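Local coordinates for DNA-binding protein HU (Anabaena sp., PDB 1P71) that binds and bends DNA as a histone-like homodimer, wrapping it to protect against denaturation, and is essential for heterocyst differentiation, at residues C[50-55]-C[73-78]. Numbering follows the deposited sequence.
With nucleotides of chain A.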
loop_
_atom_site.group_PDB
_atom_site.type_symbol
_atom_site.label_atom_id
_atom_site.label_comp_id
_atom_site.label_asym_id
_atom_site.label_seq_id
_atom_site.Cartn_x
_atom_site.Cartn_y
_atom_site.Cartn_z
ATOM N N PHE C 50 2.382 -0.616 -6.046
ATOM C CA PHE C 50 1.139 0.106 -6.213
ATOM C C PHE C 50 0.918 0.302 -7.708
ATOM O O PHE C 50 1.849 0.660 -8.427
ATOM C CB PHE C 50 1.246 1.505 -5.605
ATOM C CG PHE C 50 1.406 1.530 -4.108
ATOM C CD1 PHE C 50 2.682 1.504 -3.541
ATOM C CD2 PHE C 50 0.290 1.653 -3.279
ATOM C CE1 PHE C 50 2.852 1.563 -2.163
ATOM C CE2 PHE C 50 0.442 1.711 -1.893
ATOM C CZ PHE C 50 1.718 1.660 -1.337
ATOM N N GLU C 51 -0.312 0.079 -8.161
ATOM C CA GLU C 51 -0.650 0.288 -9.549
ATOM C C GLU C 51 -2.128 0.590 -9.729
ATOM O O GLU C 51 -2.913 0.464 -8.803
ATOM C CB GLU C 51 -0.238 -0.915 -10.395
ATOM C CG GLU C 51 -0.877 -2.230 -10.012
ATOM C CD GLU C 51 -0.479 -3.322 -10.965
ATOM O OE1 GLU C 51 0.456 -3.106 -11.764
ATOM O OE2 GLU C 51 -1.110 -4.384 -10.934
ATOM N N SER C 52 -2.468 1.057 -10.922
ATOM C CA SER C 52 -3.837 1.263 -11.320
ATOM C C SER C 52 -4.328 -0.058 -11.950
ATOM O O SER C 52 -3.618 -0.679 -12.733
ATOM C CB SER C 52 -3.867 2.413 -12.327
ATOM O OG SER C 52 -5.158 2.943 -12.481
ATOM N N ARG C 53 -5.529 -0.492 -11.582
ATOM C CA ARG C 53 -6.133 -1.666 -12.186
ATOM C C ARG C 53 -7.424 -1.289 -12.889
ATOM O O ARG C 53 -8.234 -0.551 -12.336
ATOM C CB ARG C 53 -6.382 -2.747 -11.134
ATOM C CG ARG C 53 -5.071 -3.420 -10.755
ATOM C CD ARG C 53 -5.179 -4.684 -9.956
ATOM N NE ARG C 53 -3.852 -5.055 -9.469
ATOM C CZ ARG C 53 -3.612 -5.669 -8.324
ATOM N NH1 ARG C 53 -4.616 -5.981 -7.516
ATOM N NH2 ARG C 53 -2.357 -5.966 -7.980
ATOM N N GLU C 54 -7.600 -1.796 -14.107
ATOM C CA GLU C 54 -8.845 -1.620 -14.835
ATOM C C GLU C 54 -9.915 -2.482 -14.204
ATOM O O GLU C 54 -9.642 -3.597 -13.753
ATOM C CB GLU C 54 -8.693 -1.963 -16.319
ATOM C CG GLU C 54 -7.718 -1.084 -17.074
ATOM C CD GLU C 54 -8.133 0.386 -17.144
ATOM O OE1 GLU C 54 -9.170 0.708 -17.772
ATOM O OE2 GLU C 54 -7.413 1.228 -16.583
ATOM N N ARG C 55 -11.121 -1.929 -14.122
ATOM C CA ARG C 55 -12.317 -2.662 -13.693
ATOM C C ARG C 55 -13.357 -2.536 -14.802
ATOM O O ARG C 55 -13.737 -1.429 -15.152
ATOM C CB ARG C 55 -12.862 -2.063 -12.390
ATOM C CG ARG C 55 -11.991 -2.323 -11.141
ATOM C CD ARG C 55 -12.172 -3.711 -10.616
ATOM N NE ARG C 55 -11.333 -4.066 -9.469
ATOM C CZ ARG C 55 -10.071 -4.486 -9.552
ATOM N NH1 ARG C 55 -9.461 -4.565 -10.738
ATOM N NH2 ARG C 55 -9.417 -4.822 -8.434
ATOM N N ALA C 73 -17.470 0.916 -16.106
ATOM C CA ALA C 73 -16.036 0.618 -16.023
ATOM C C ALA C 73 -15.321 1.717 -15.258
ATOM O O ALA C 73 -15.697 2.872 -15.351
ATOM C CB ALA C 73 -15.448 0.513 -17.410
ATOM N N THR C 74 -14.287 1.351 -14.498
ATOM C CA THR C 74 -13.473 2.331 -13.783
ATOM C C THR C 74 -12.024 1.864 -13.670
ATOM O O THR C 74 -11.646 0.858 -14.279
ATOM C CB THR C 74 -14.105 2.667 -12.377
ATOM O OG1 THR C 74 -13.391 3.760 -11.770
ATOM C CG2 THR C 74 -13.989 1.481 -11.365
ATOM N N ARG C 75 -11.210 2.636 -12.948
ATOM C CA ARG C 75 -9.857 2.238 -12.550
ATOM C C ARG C 75 -9.758 2.442 -11.063
ATOM O O ARG C 75 -10.346 3.376 -10.516
ATOM C CB ARG C 75 -8.768 3.098 -13.194
ATOM C CG ARG C 75 -8.897 3.396 -14.673
ATOM C CD ARG C 75 -8.005 4.545 -15.142
ATOM N NE ARG C 75 -8.032 4.709 -16.599
ATOM C CZ ARG C 75 -7.454 5.711 -17.285
ATOM N NH1 ARG C 75 -6.813 6.695 -16.670
ATOM N NH2 ARG C 75 -7.534 5.722 -18.599
ATOM N N VAL C 76 -8.998 1.577 -10.402
ATOM C CA VAL C 76 -8.797 1.684 -8.967
ATOM C C VAL C 76 -7.327 1.495 -8.634
ATOM O O VAL C 76 -6.627 0.766 -9.321
ATOM C CB VAL C 76 -9.619 0.609 -8.208
ATOM C CG1 VAL C 76 -11.141 0.838 -8.396
ATOM C CG2 VAL C 76 -9.199 -0.802 -8.642
ATOM N N PRO C 77 -6.850 2.136 -7.574
ATOM C CA PRO C 77 -5.488 1.877 -7.105
ATOM C C PRO C 77 -5.397 0.475 -6.455
ATOM O O PRO C 77 -6.373 -0.003 -5.852
ATOM C CB PRO C 77 -5.244 3.014 -6.102
ATOM C CG PRO C 77 -6.589 3.494 -5.684
ATOM C CD PRO C 77 -7.560 3.129 -6.737
ATOM N N ALA C 78 -4.270 -0.206 -6.635
ATOM C CA ALA C 78 -4.091 -1.532 -6.060
ATOM C C ALA C 78 -2.698 -1.691 -5.454
ATOM O O ALA C 78 -1.720 -1.162 -5.989
ATOM C CB ALA C 78 -4.348 -2.590 -7.106
ATOM P P DT A 12 -8.209 -8.260 -10.351
ATOM O OP1 DT A 12 -7.537 -6.950 -10.294
ATOM O OP2 DT A 12 -7.951 -9.197 -11.464
ATOM O "O5'" DT A 12 -7.885 -8.996 -8.975
ATOM C "C5'" DT A 12 -8.003 -8.371 -7.704
ATOM C "C4'" DT A 12 -7.632 -9.395 -6.638
ATOM O "O4'" DT A 12 -8.637 -10.443 -6.570
ATOM C "C3'" DT A 12 -6.282 -10.091 -6.833
ATOM O "O3'" DT A 12 -5.459 -9.803 -5.684
ATOM C "C2'" DT A 12 -6.616 -11.575 -7.006
ATOM C "C1'" DT A 12 -8.013 -11.720 -6.428
ATOM N N1 DT A 12 -8.945 -12.761 -7.060
ATOM C C2 DT A 12 -9.602 -13.648 -6.247
ATOM O O2 DT A 12 -9.428 -13.631 -5.050
ATOM N N3 DT A 12 -10.451 -14.536 -6.876
ATOM C C4 DT A 12 -10.706 -14.600 -8.233
ATOM O O4 DT A 12 -11.477 -15.414 -8.728
ATOM C C5 DT A 12 -9.990 -13.643 -9.042
ATOM C C7 DT A 12 -10.162 -13.608 -10.534
ATOM C C6 DT A 12 -9.171 -12.783 -8.422
ATOM P P DT A 11 -13.324 -7.869 -14.427
ATOM O OP1 DT A 11 -12.615 -6.597 -14.757
ATOM O OP2 DT A 11 -13.311 -8.981 -15.406
ATOM O "O5'" DT A 11 -12.767 -8.423 -13.013
ATOM C "C5'" DT A 11 -13.008 -7.681 -11.824
ATOM C "C4'" DT A 11 -12.133 -8.053 -10.631
ATOM O "O4'" DT A 11 -12.936 -8.859 -9.754
ATOM C "C3'" DT A 11 -10.804 -8.786 -10.853
ATOM O "O3'" DT A 11 -9.786 -8.000 -10.243
ATOM C "C2'" DT A 11 -10.948 -10.081 -10.073
ATOM C "C1'" DT A 11 -12.166 -9.882 -9.177
ATOM N N1 DT A 11 -12.984 -11.148 -9.119
ATOM C C2 DT A 11 -13.232 -11.768 -7.898
ATOM O O2 DT A 11 -12.858 -11.339 -6.830
ATOM N N3 DT A 11 -13.960 -12.927 -7.987
ATOM C C4 DT A 11 -14.448 -13.543 -9.138
ATOM O O4 DT A 11 -15.087 -14.592 -9.096
ATOM C C5 DT A 11 -14.147 -12.861 -10.377
ATOM C C7 DT A 11 -14.615 -13.413 -11.701
ATOM C C6 DT A 11 -13.434 -11.716 -10.308
HETATM O O HOH W 1 -9.835 3.187 -18.507
HETATM O O HOH W 2 -11.697 0.549 -16.971
#
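Residues 50-55 and 73-78 run antiparallel, their strand axes 150° apart, and three hydrogen-bonded pairs, Glu51-Ala78, Arg53-Val76 and Arg55-Thr74, alternate with the non-hydrogen-bonded pairs Ser52-Pro77 and Glu54-Arg75. In the central pair Arg53 N reaches Val76 O at 2.8 Å and Val76 N returns to Arg53 O at 3.0 Å. The side chains of all three hydrogen-bonded pairs share one face of the ribbon, the one whose arginines meet the DNA. The guanidinium of Arg53 lies with one face over Ala78 CB, which is 3.4 Å from Arg53 CZ, while its NE points in plane to the anti lone pair of Glu51 OE2 at 3.2 Å; this salt bridge, with a weak hydrogen bond from NH2 to Ser80, helps set how the group is turned. Arg55 is bent at chi2 (-78°), which carries its guanidinium back across Val76, with CG2 over one face and O3' of DT11 of chain A over the opposite face. Arg55 NH1 serves two acceptors, Glu54 O at 3.2 Å and, by a weak hydrogen bond (3.1 Å, angle 131°), OP1 of DT12 of chain A. On the other face Glu54 and Arg75 form a long salt bridge, Glu54 OE2 to Arg75 NE 3.5 Å. Arg55 thus bonds the phosphate weakly and Arg53 lies alongside, its CD 3.3 Å from that OP1, consistent with sequence-independent DNA binding.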